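Rna-directed RNA polymerase (Infectious pancreatic necrosis virus, PDB 3ZED) probably copies the segmented double-stranded RNA genome of the virus as its RNA-dependent RNA polymerase, occurring both free and covalently attached to that RNA. Local coordinates at residues Pro360-Met369 with Met571-Glu579; Tyr540-Ile550 with Trp622-Lys632. One frame throughout, in Å; residues are numbered along the deposited sequence.

Contact 1 of 2, residues Pro360-Met369 with Met571-Glu579; sequences PFHGGMDRIM and MEMFVPVLE
Over one face of the F574 ring sits the methyl of M369, its CE 4.0 Å from the ring centroid and only 8° off the normal, while D366 OD1 lies at the ring's edge. M369 gets there by folding back on itself: chi1 of -68° sets CG against F574 CB and CG, and the bends at chi2 and chi3 curl the chain over the ring, with SD above the same face at a longer Met-aromatic distance. Y567 meets the F574 ring edge-to-face, and I528, A531 and V532 of helix 524-533 also pack on it. The second flat group, F361, takes P576 CG over one face, 4.1 Å from its centroid; W563 packs edge-to-face with this ring. P576 is wedged further by P360, whose CB touches P576 CB at 3.6 Å, the two proline side chains crossing at about a right angle, and by M365, whose CB meets P576 N and CD and whose CG lies close to V575 C.

The polar link is a single direct bond. F574 N gives its hydrogen to D366 OD1 at 3.0 Å, nearly straight at 167° but from above the carboxylate plane. With CG anti to the backbone N, the D366 carboxylate also lies against M573 CB, 3.4 Å from D366 CG. At the backbone of the same residue, a water takes the hydrogen of D366 N and donates to F574 O, so both backbone polar groups of F574 are tied to one residue. M573 CE closes this end against G363 CA, at the helix N-cap. The arrangement is a helix start laid across the outer strand of a three-stranded antiparallel sheet, joining helix 364-377 of the palm to strand 573-578 of the thumb.

Contact 2 of 2, residues Tyr540-Ile550 with Trp622-Lys632; sequences YLADGSDLPPI and WNNPLLETAAK
E628 OE2 is gripped from several sides: R617 forms a salt bridge to it, a water donates to it at 2.8 Å, and Y540 OH lies 3.0 Å away. Ring and carboxylate planes stand 81° apart, and E628 comes to the tyrosine at its edge, its chain bent at chi2 (54°). The same water also donates to D546 O, 2.8 Å away, bridging loop to helix beside a weak bond from K632 NZ to the same carbonyl; the extended lysine chain spans the distance. D546 is the centre of an inverse gamma turn, and its OD1 accepts from N677 N.

Helix 625-645, in the thumb, begins with an N-cap: N624 OD1 accepts from L627 N at 3.1 Å, met from above the carbonyl plane. Just ahead of it W622, its CG held between backbone N and carbonyl carbon (chi1 62°), directs the indole to the loop. Y540 CB meets W622 CE3 at 3.5 Å as the two side chains slide past each other, and L541 CD1 abuts W622 CH2. P548 fills the angle between W622 O and the first helical turn, its CB 3.6 Å from P625 CA and its CD against E628 CG. P549 CG and CD rest on N623 OD1, while P549 O lies 3.4 Å from P625 CB.

Overall arrangement
The two contacts have centres about 17 Å apart, on the same side of the chain's centre. Their segments alternate along the chain: 360-369, then 540-550, 571-579 and 622-632. The loop 540-550 precedes strand 556-560, which opens the three-stranded sheet closed by strand 573-578. The contacts meet directly, V577 CG1 packing on W622 CZ2 and M571 SD on L541 CD2. Strand 573-578 thus has helix 364-377 against it through contact 1, while V575 and V577 turn away from that helix and meet W622 and L541 of contact 2. Contact 1 joins palm to thumb, whereas contact 2 lies wholly within the thumb; both are away from the potassium and predicted GTP sites.

Contact 1 of 2, residues Pro360-Met369 with Met571-Glu579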
loop_
_atom_site.group_PDB
_atom_site.type_symbol
_atom_site.label_atom_id
_atom_site.label_comp_id
_atom_site.label_asym_id
_atom_site.label_seq_id
_atom_site.Cartn_x
_atom_site.Cartn_y
_atom_site.Cartn_z
ATOM N N PRO B 360 -12.417 -9.787 5.955
ATOM C CA PRO B 360 -12.861 -10.810 6.925
ATOM C C PRO B 360 -14.390 -10.867 7.027
ATOM O O PRO B 360 -14.943 -11.822 7.579
ATOM C CB PRO B 360 -12.228 -10.344 8.244
ATOM C CG PRO B 360 -12.142 -8.826 8.109
ATOM C CD PRO B 360 -11.948 -8.545 6.628
ATOM N N PHE B 361 -15.063 -9.837 6.500
ATOM C CA PHE B 361 -16.512 -9.731 6.530
ATOM C C PHE B 361 -17.149 -10.611 5.457
ATOM O O PHE B 361 -16.442 -11.187 4.623
ATOM C CB PHE B 361 -16.948 -8.258 6.419
ATOM C CG PHE B 361 -16.522 -7.492 7.654
ATOM C CD1 PHE B 361 -17.145 -7.716 8.885
ATOM C CD2 PHE B 361 -15.454 -6.607 7.604
ATOM C CE1 PHE B 361 -16.706 -7.061 10.040
ATOM C CE2 PHE B 361 -15.027 -5.953 8.746
ATOM C CZ PHE B 361 -15.657 -6.180 9.960
ATOM N N HIS B 362 -18.477 -10.801 5.545
ATOM C CA HIS B 362 -19.255 -11.601 4.596
ATOM C C HIS B 362 -18.693 -13.045 4.483
ATOM O O HIS B 362 -18.599 -13.626 3.391
ATOM C CB HIS B 362 -19.349 -10.870 3.228
ATOM C CG HIS B 362 -20.054 -9.557 3.363
ATOM N ND1 HIS B 362 -19.359 -8.360 3.328
ATOM C CD2 HIS B 362 -21.353 -9.301 3.678
ATOM C CE1 HIS B 362 -20.247 -7.412 3.597
ATOM N NE2 HIS B 362 -21.463 -7.927 3.808
ATOM N N GLY B 363 -18.321 -13.592 5.643
ATOM C CA GLY B 363 -17.803 -14.945 5.781
ATOM C C GLY B 363 -16.338 -15.167 5.507
ATOM O O GLY B 363 -15.897 -16.315 5.554
ATOM N N GLY B 364 -15.588 -14.091 5.207
ATOM C CA GLY B 364 -14.141 -14.153 4.922
ATOM C C GLY B 364 -13.318 -14.807 6.029
ATOM O O GLY B 364 -12.518 -15.714 5.773
ATOM N N MET B 365 -13.528 -14.361 7.282
ATOM C CA MET B 365 -12.859 -14.920 8.459
ATOM C C MET B 365 -13.236 -16.427 8.651
ATOM O O MET B 365 -12.346 -17.251 8.898
ATOM C CB MET B 365 -13.178 -14.104 9.722
ATOM C CG MET B 365 -12.442 -14.615 10.974
ATOM S SD MET B 365 -10.643 -14.562 10.790
ATOM C CE MET B 365 -10.333 -12.908 11.292
ATOM N N ASP B 366 -14.519 -16.791 8.472
ATOM C CA ASP B 366 -14.895 -18.195 8.586
ATOM C C ASP B 366 -14.216 -19.056 7.515
ATOM O O ASP B 366 -13.806 -20.176 7.836
ATOM C CB ASP B 366 -16.408 -18.401 8.556
ATOM C CG ASP B 366 -16.782 -19.811 9.016
ATOM O OD1 ASP B 366 -16.389 -20.196 10.150
ATOM O OD2 ASP B 366 -17.414 -20.543 8.230
ATOM N N ARG B 367 -14.043 -18.525 6.272
ATOM C CA ARG B 367 -13.320 -19.227 5.179
ATOM C C ARG B 367 -11.867 -19.496 5.592
ATOM O O ARG B 367 -11.370 -20.602 5.400
ATOM C CB ARG B 367 -13.370 -18.427 3.861
ATOM C CG ARG B 367 -14.746 -18.422 3.221
ATOM C CD ARG B 367 -14.684 -17.900 1.803
ATOM N NE ARG B 367 -15.937 -18.126 1.088
ATOM C CZ ARG B 367 -16.042 -18.254 -0.233
ATOM N NH1 ARG B 367 -14.961 -18.190 -0.998
ATOM N NH2 ARG B 367 -17.226 -18.462 -0.796
ATOM N N ILE B 368 -11.210 -18.495 6.216
ATOM C CA ILE B 368 -9.840 -18.597 6.739
ATOM C C ILE B 368 -9.787 -19.670 7.841
ATOM O O ILE B 368 -8.917 -20.541 7.794
ATOM C CB ILE B 368 -9.340 -17.211 7.257
ATOM C CG1 ILE B 368 -9.110 -16.216 6.107
ATOM C CG2 ILE B 368 -8.105 -17.337 8.204
ATOM C CD1 ILE B 368 -7.960 -16.481 5.210
ATOM N N MET B 369 -10.745 -19.626 8.806
ATOM C CA MET B 369 -10.801 -20.600 9.911
ATOM C C MET B 369 -11.038 -22.030 9.401
ATOM O O MET B 369 -10.441 -22.957 9.948
ATOM C CB MET B 369 -11.841 -20.206 10.954
ATOM C CG MET B 369 -11.452 -18.941 11.724
ATOM S SD MET B 369 -9.857 -19.032 12.630
ATOM C CE MET B 369 -10.195 -20.360 13.800
ATOM N N MET B 571 -24.840 -17.905 14.109
ATOM C CA MET B 571 -24.448 -18.064 12.718
ATOM C C MET B 571 -23.667 -19.343 12.463
ATOM O O MET B 571 -23.557 -19.753 11.305
ATOM C CB MET B 571 -23.638 -16.845 12.264
ATOM C CG MET B 571 -24.439 -15.561 12.323
ATOM S SD MET B 571 -23.595 -14.222 11.503
ATOM C CE MET B 571 -24.034 -14.576 9.774
ATOM N N GLU B 572 -23.169 -19.993 13.546
ATOM C CA GLU B 572 -22.408 -21.255 13.530
ATOM C C GLU B 572 -21.151 -21.098 12.678
ATOM O O GLU B 572 -20.831 -21.927 11.821
ATOM C CB GLU B 572 -23.253 -22.441 13.066
ATOM C CG GLU B 572 -24.223 -22.946 14.120
ATOM C CD GLU B 572 -24.898 -24.218 13.673
ATOM O OE1 GLU B 572 -24.301 -25.295 13.888
ATOM O OE2 GLU B 572 -25.965 -24.132 13.020
ATOM N N MET B 573 -20.441 -20.009 12.939
ATOM C CA MET B 573 -19.225 -19.678 12.234
ATOM C C MET B 573 -18.405 -18.707 13.026
ATOM O O MET B 573 -18.885 -18.095 13.991
ATOM C CB MET B 573 -19.530 -19.106 10.827
ATOM C CG MET B 573 -20.359 -17.832 10.825
ATOM S SD MET B 573 -21.074 -17.525 9.176
ATOM C CE MET B 573 -19.869 -16.419 8.562
ATOM N N PHE B 574 -17.141 -18.581 12.610
ATOM C CA PHE B 574 -16.237 -17.586 13.153
ATOM C C PHE B 574 -16.498 -16.269 12.444
ATOM O O PHE B 574 -16.760 -16.245 11.227
ATOM C CB PHE B 574 -14.770 -18.004 12.994
ATOM C CG PHE B 574 -14.383 -19.096 13.949
ATOM C CD1 PHE B 574 -13.892 -18.793 15.213
ATOM C CD2 PHE B 574 -14.480 -20.429 13.578
ATOM C CE1 PHE B 574 -13.512 -19.812 16.094
ATOM C CE2 PHE B 574 -14.127 -21.445 14.473
ATOM C CZ PHE B 574 -13.648 -21.131 15.722
ATOM N N VAL B 575 -16.472 -15.189 13.215
ATOM C CA VAL B 575 -16.695 -13.829 12.714
ATOM C C VAL B 575 -15.493 -12.958 13.138
ATOM O O VAL B 575 -14.866 -13.269 14.153
ATOM C CB VAL B 575 -18.051 -13.242 13.186
ATOM C CG1 VAL B 575 -19.218 -14.059 12.641
ATOM C CG2 VAL B 575 -18.124 -13.140 14.716
ATOM N N PRO B 576 -15.141 -11.880 12.406
ATOM C CA PRO B 576 -14.007 -11.074 12.851
ATOM C C PRO B 576 -14.370 -10.055 13.929
ATOM O O PRO B 576 -15.472 -9.503 13.957
ATOM C CB PRO B 576 -13.576 -10.352 11.580
ATOM C CG PRO B 576 -14.849 -10.173 10.803
ATOM C CD PRO B 576 -15.718 -11.354 11.146
ATOM N N VAL B 577 -13.396 -9.781 14.781
ATOM C CA VAL B 577 -13.416 -8.702 15.751
ATOM C C VAL B 577 -12.044 -8.029 15.645
ATOM O O VAL B 577 -10.991 -8.717 15.549
ATOM C CB VAL B 577 -13.804 -9.058 17.220
ATOM C CG1 VAL B 577 -15.231 -9.571 17.312
ATOM C CG2 VAL B 577 -12.807 -10.013 17.891
ATOM N N LEU B 578 -12.051 -6.698 15.635
ATOM C CA LEU B 578 -10.798 -5.958 15.542
ATOM C C LEU B 578 -9.887 -6.359 16.682
ATOM O O LEU B 578 -10.380 -6.458 17.813
ATOM C CB LEU B 578 -11.074 -4.437 15.580
ATOM C CG LEU B 578 -9.863 -3.553 15.295
ATOM C CD1 LEU B 578 -9.353 -3.752 13.844
ATOM C CD2 LEU B 578 -10.208 -2.117 15.523
ATOM N N GLU B 579 -8.585 -6.618 16.395
ATOM C CA GLU B 579 -7.595 -6.963 17.417
ATOM C C GLU B 579 -7.719 -5.975 18.577
ATOM O O GLU B 579 -7.821 -4.773 18.329
ATOM C CB GLU B 579 -6.176 -6.946 16.823
ATOM C CG GLU B 579 -5.247 -7.979 17.450
ATOM C CD GLU B 579 -5.555 -9.431 17.135
ATOM O OE1 GLU B 579 -6.268 -9.691 16.141
ATOM O OE2 GLU B 579 -5.121 -10.312 17.906
HETATM O O HOH W 1 -16.696 -14.881 8.811
HETATM O O HOH W 2 -17.944 -23.018 11.110
#

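Contact 2 of 2, residues Tyr540-Ile550 with Trp622-Lys632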
loop_
_atom_site.group_PDB
_atom_site.type_symbol
_atom_site.label_atom_id
_atom_site.label_comp_id
_atom_site.label_asym_id
_atom_site.label_seq_id
_atom_site.Cartn_x
_atom_site.Cartn_y
_atom_site.Cartn_z
ATOM N N TYR B 540 -25.469 -10.743 21.354
ATOM C CA TYR B 540 -25.167 -10.567 19.940
ATOM C C TYR B 540 -24.538 -11.812 19.338
ATOM O O TYR B 540 -23.557 -12.356 19.888
ATOM C CB TYR B 540 -24.179 -9.398 19.754
ATOM C CG TYR B 540 -24.699 -7.988 19.949
ATOM C CD1 TYR B 540 -25.780 -7.512 19.210
ATOM C CD2 TYR B 540 -23.998 -7.071 20.731
ATOM C CE1 TYR B 540 -26.188 -6.175 19.297
ATOM C CE2 TYR B 540 -24.387 -5.734 20.817
ATOM C CZ TYR B 540 -25.479 -5.290 20.095
ATOM O OH TYR B 540 -25.859 -3.981 20.214
ATOM N N LEU B 541 -25.123 -12.273 18.226
ATOM C CA LEU B 541 -24.656 -13.408 17.422
ATOM C C LEU B 541 -24.605 -14.700 18.243
ATOM O O LEU B 541 -23.907 -15.638 17.858
ATOM C CB LEU B 541 -23.261 -13.087 16.779
ATOM C CG LEU B 541 -23.225 -11.870 15.823
ATOM C CD1 LEU B 541 -21.835 -11.589 15.319
ATOM C CD2 LEU B 541 -24.182 -12.063 14.623
ATOM N N ALA B 542 -25.360 -14.743 19.362
ATOM C CA ALA B 542 -25.418 -15.864 20.305
ATOM C C ALA B 542 -26.849 -16.280 20.385
ATOM O O ALA B 542 -27.262 -17.105 19.580
ATOM C CB ALA B 542 -24.859 -15.444 21.675
ATOM N N ASP B 543 -27.659 -15.624 21.221
ATOM C CA ASP B 543 -29.084 -15.920 21.187
ATOM C C ASP B 543 -29.775 -14.860 20.331
ATOM O O ASP B 543 -30.964 -14.958 20.124
ATOM C CB ASP B 543 -29.726 -16.079 22.583
ATOM C CG ASP B 543 -29.851 -14.851 23.479
ATOM O OD1 ASP B 543 -29.238 -13.801 23.154
ATOM O OD2 ASP B 543 -30.540 -14.950 24.535
ATOM N N GLY B 544 -29.038 -13.863 19.849
ATOM C CA GLY B 544 -29.614 -12.842 18.977
ATOM C C GLY B 544 -30.234 -11.616 19.618
ATOM O O GLY B 544 -30.900 -10.839 18.921
ATOM N N SER B 545 -30.055 -11.431 20.944
ATOM C CA SER B 545 -30.544 -10.233 21.620
ATOM C C SER B 545 -29.548 -9.089 21.317
ATOM O O SER B 545 -28.409 -9.365 20.965
ATOM C CB SER B 545 -30.720 -10.475 23.120
ATOM O OG SER B 545 -29.497 -10.785 23.760
ATOM N N ASP B 546 -29.988 -7.819 21.397
ATOM C CA ASP B 546 -29.174 -6.638 21.088
ATOM C C ASP B 546 -28.295 -6.217 22.267
ATOM O O ASP B 546 -28.230 -5.033 22.615
ATOM C CB ASP B 546 -30.069 -5.471 20.646
ATOM C CG ASP B 546 -30.798 -5.716 19.346
ATOM O OD1 ASP B 546 -30.300 -6.506 18.529
ATOM O OD2 ASP B 546 -31.872 -5.108 19.145
ATOM N N LEU B 547 -27.568 -7.180 22.840
ATOM C CA LEU B 547 -26.754 -6.943 24.022
ATOM C C LEU B 547 -25.423 -7.621 23.916
ATOM O O LEU B 547 -25.344 -8.714 23.345
ATOM C CB LEU B 547 -27.489 -7.449 25.294
ATOM C CG LEU B 547 -28.742 -6.671 25.705
ATOM C CD1 LEU B 547 -29.677 -7.511 26.529
ATOM C CD2 LEU B 547 -28.387 -5.337 26.348
ATOM N N PRO B 548 -24.351 -7.019 24.490
ATOM C CA PRO B 548 -23.057 -7.707 24.470
ATOM C C PRO B 548 -23.109 -8.923 25.400
ATOM O O PRO B 548 -23.946 -8.932 26.297
ATOM C CB PRO B 548 -22.091 -6.637 24.999
ATOM C CG PRO B 548 -22.955 -5.795 25.931
ATOM C CD PRO B 548 -24.273 -5.732 25.227
ATOM N N PRO B 549 -22.263 -9.964 25.245
ATOM C CA PRO B 549 -22.301 -11.054 26.232
ATOM C C PRO B 549 -21.777 -10.541 27.584
ATOM O O PRO B 549 -20.968 -9.608 27.610
ATOM C CB PRO B 549 -21.354 -12.093 25.632
ATOM C CG PRO B 549 -20.362 -11.286 24.843
ATOM C CD PRO B 549 -21.160 -10.143 24.273
ATOM N N ILE B 550 -22.239 -11.118 28.690
ATOM C CA ILE B 550 -21.747 -10.733 30.023
ATOM C C ILE B 550 -20.288 -11.185 30.108
ATOM O O ILE B 550 -19.421 -10.412 30.506
ATOM C CB ILE B 550 -22.648 -11.315 31.147
ATOM C CG1 ILE B 550 -24.069 -10.702 31.038
ATOM C CG2 ILE B 550 -22.022 -11.052 32.539
ATOM C CD1 ILE B 550 -25.179 -11.505 31.533
ATOM N N TRP B 622 -18.867 -4.297 19.922
ATOM C CA TRP B 622 -20.114 -4.976 20.256
ATOM C C TRP B 622 -19.860 -6.150 21.185
ATOM O O TRP B 622 -20.740 -6.489 21.947
ATOM C CB TRP B 622 -20.857 -5.470 18.986
ATOM C CG TRP B 622 -20.110 -6.476 18.154
ATOM C CD1 TRP B 622 -19.310 -6.214 17.088
ATOM C CD2 TRP B 622 -20.099 -7.905 18.322
ATOM N NE1 TRP B 622 -18.774 -7.379 16.596
ATOM C CE2 TRP B 622 -19.256 -8.437 17.322
ATOM C CE3 TRP B 622 -20.730 -8.791 19.212
ATOM C CZ2 TRP B 622 -19.031 -9.818 17.180
ATOM C CZ3 TRP B 622 -20.512 -10.159 19.069
ATOM C CH2 TRP B 622 -19.659 -10.658 18.075
ATOM N N ASN B 623 -18.675 -6.798 21.084
ATOM C CA ASN B 623 -18.337 -7.983 21.855
ATOM C C ASN B 623 -17.587 -7.639 23.150
ATOM O O ASN B 623 -17.182 -8.554 23.859
ATOM C CB ASN B 623 -17.540 -8.993 21.001
ATOM C CG ASN B 623 -17.695 -10.412 21.493
ATOM O OD1 ASN B 623 -18.764 -10.828 21.920
ATOM N ND2 ASN B 623 -16.615 -11.163 21.521
ATOM N N ASN B 624 -17.416 -6.348 23.471
ATOM C CA ASN B 624 -16.780 -5.907 24.720
ATOM C C ASN B 624 -17.914 -5.298 25.563
ATOM O O ASN B 624 -18.410 -4.230 25.187
ATOM C CB ASN B 624 -15.644 -4.928 24.450
ATOM C CG ASN B 624 -14.895 -4.524 25.687
ATOM O OD1 ASN B 624 -15.449 -4.006 26.659
ATOM N ND2 ASN B 624 -13.600 -4.700 25.657
ATOM N N PRO B 625 -18.389 -5.953 26.658
ATOM C CA PRO B 625 -19.597 -5.460 27.319
ATOM C C PRO B 625 -19.485 -4.057 27.891
ATOM O O PRO B 625 -20.429 -3.289 27.726
ATOM C CB PRO B 625 -19.912 -6.522 28.385
ATOM C CG PRO B 625 -18.625 -7.268 28.572
ATOM C CD PRO B 625 -17.976 -7.259 27.216
ATOM N N LEU B 626 -18.369 -3.704 28.511
ATOM C CA LEU B 626 -18.242 -2.342 29.018
ATOM C C LEU B 626 -18.191 -1.330 27.873
ATOM O O LEU B 626 -18.891 -0.318 27.909
ATOM C CB LEU B 626 -17.016 -2.180 29.925
ATOM C CG LEU B 626 -17.001 -0.901 30.793
ATOM C CD1 LEU B 626 -18.046 -0.964 31.897
ATOM C CD2 LEU B 626 -15.599 -0.622 31.346
ATOM N N LEU B 627 -17.382 -1.605 26.864
ATOM C CA LEU B 627 -17.218 -0.713 25.726
ATOM C C LEU B 627 -18.535 -0.535 24.964
ATOM O O LEU B 627 -18.871 0.598 24.620
ATOM C CB LEU B 627 -16.090 -1.206 24.779
ATOM C CG LEU B 627 -15.779 -0.349 23.541
ATOM C CD1 LEU B 627 -15.387 1.085 23.933
ATOM C CD2 LEU B 627 -14.679 -0.992 22.703
ATOM N N GLU B 628 -19.265 -1.645 24.727
ATOM C CA GLU B 628 -20.532 -1.655 24.022
ATOM C C GLU B 628 -21.612 -0.901 24.832
ATOM O O GLU B 628 -22.354 -0.142 24.236
ATOM C CB GLU B 628 -20.962 -3.113 23.703
ATOM C CG GLU B 628 -22.396 -3.299 23.219
ATOM C CD GLU B 628 -22.859 -2.481 22.026
ATOM O OE1 GLU B 628 -22.019 -2.102 21.181
ATOM O OE2 GLU B 628 -24.085 -2.291 21.898
ATOM N N THR B 629 -21.676 -1.076 26.168
ATOM C CA THR B 629 -22.662 -0.370 26.992
ATOM C C THR B 629 -22.422 1.150 26.914
ATOM O O THR B 629 -23.379 1.888 26.649
ATOM C CB THR B 629 -22.647 -0.873 28.447
ATOM O OG1 THR B 629 -22.590 -2.306 28.450
ATOM C CG2 THR B 629 -23.864 -0.412 29.233
ATOM N N ALA B 630 -21.134 1.599 27.080
ATOM C CA ALA B 630 -20.741 3.010 27.005
ATOM C C ALA B 630 -20.916 3.595 25.587
ATOM O O ALA B 630 -21.508 4.668 25.473
ATOM C CB ALA B 630 -19.313 3.191 27.466
ATOM N N ALA B 631 -20.425 2.898 24.519
ATOM C CA ALA B 631 -20.550 3.376 23.131
ATOM C C ALA B 631 -22.021 3.440 22.671
ATOM O O ALA B 631 -22.382 4.412 22.003
ATOM C CB ALA B 631 -19.739 2.512 22.174
ATOM N N LYS B 632 -22.859 2.425 23.018
ATOM C CA LYS B 632 -24.293 2.413 22.666
ATOM C C LYS B 632 -24.958 3.657 23.263
ATOM O O LYS B 632 -25.669 4.374 22.558
ATOM C CB LYS B 632 -25.002 1.125 23.151
ATOM C CG LYS B 632 -26.491 1.042 22.805
ATOM C CD LYS B 632 -27.142 -0.236 23.347
ATOM C CE LYS B 632 -28.473 -0.521 22.672
ATOM N NZ LYS B 632 -29.084 -1.840 23.055
HETATM O O HOH W 3 -26.121 -3.395 23.461
#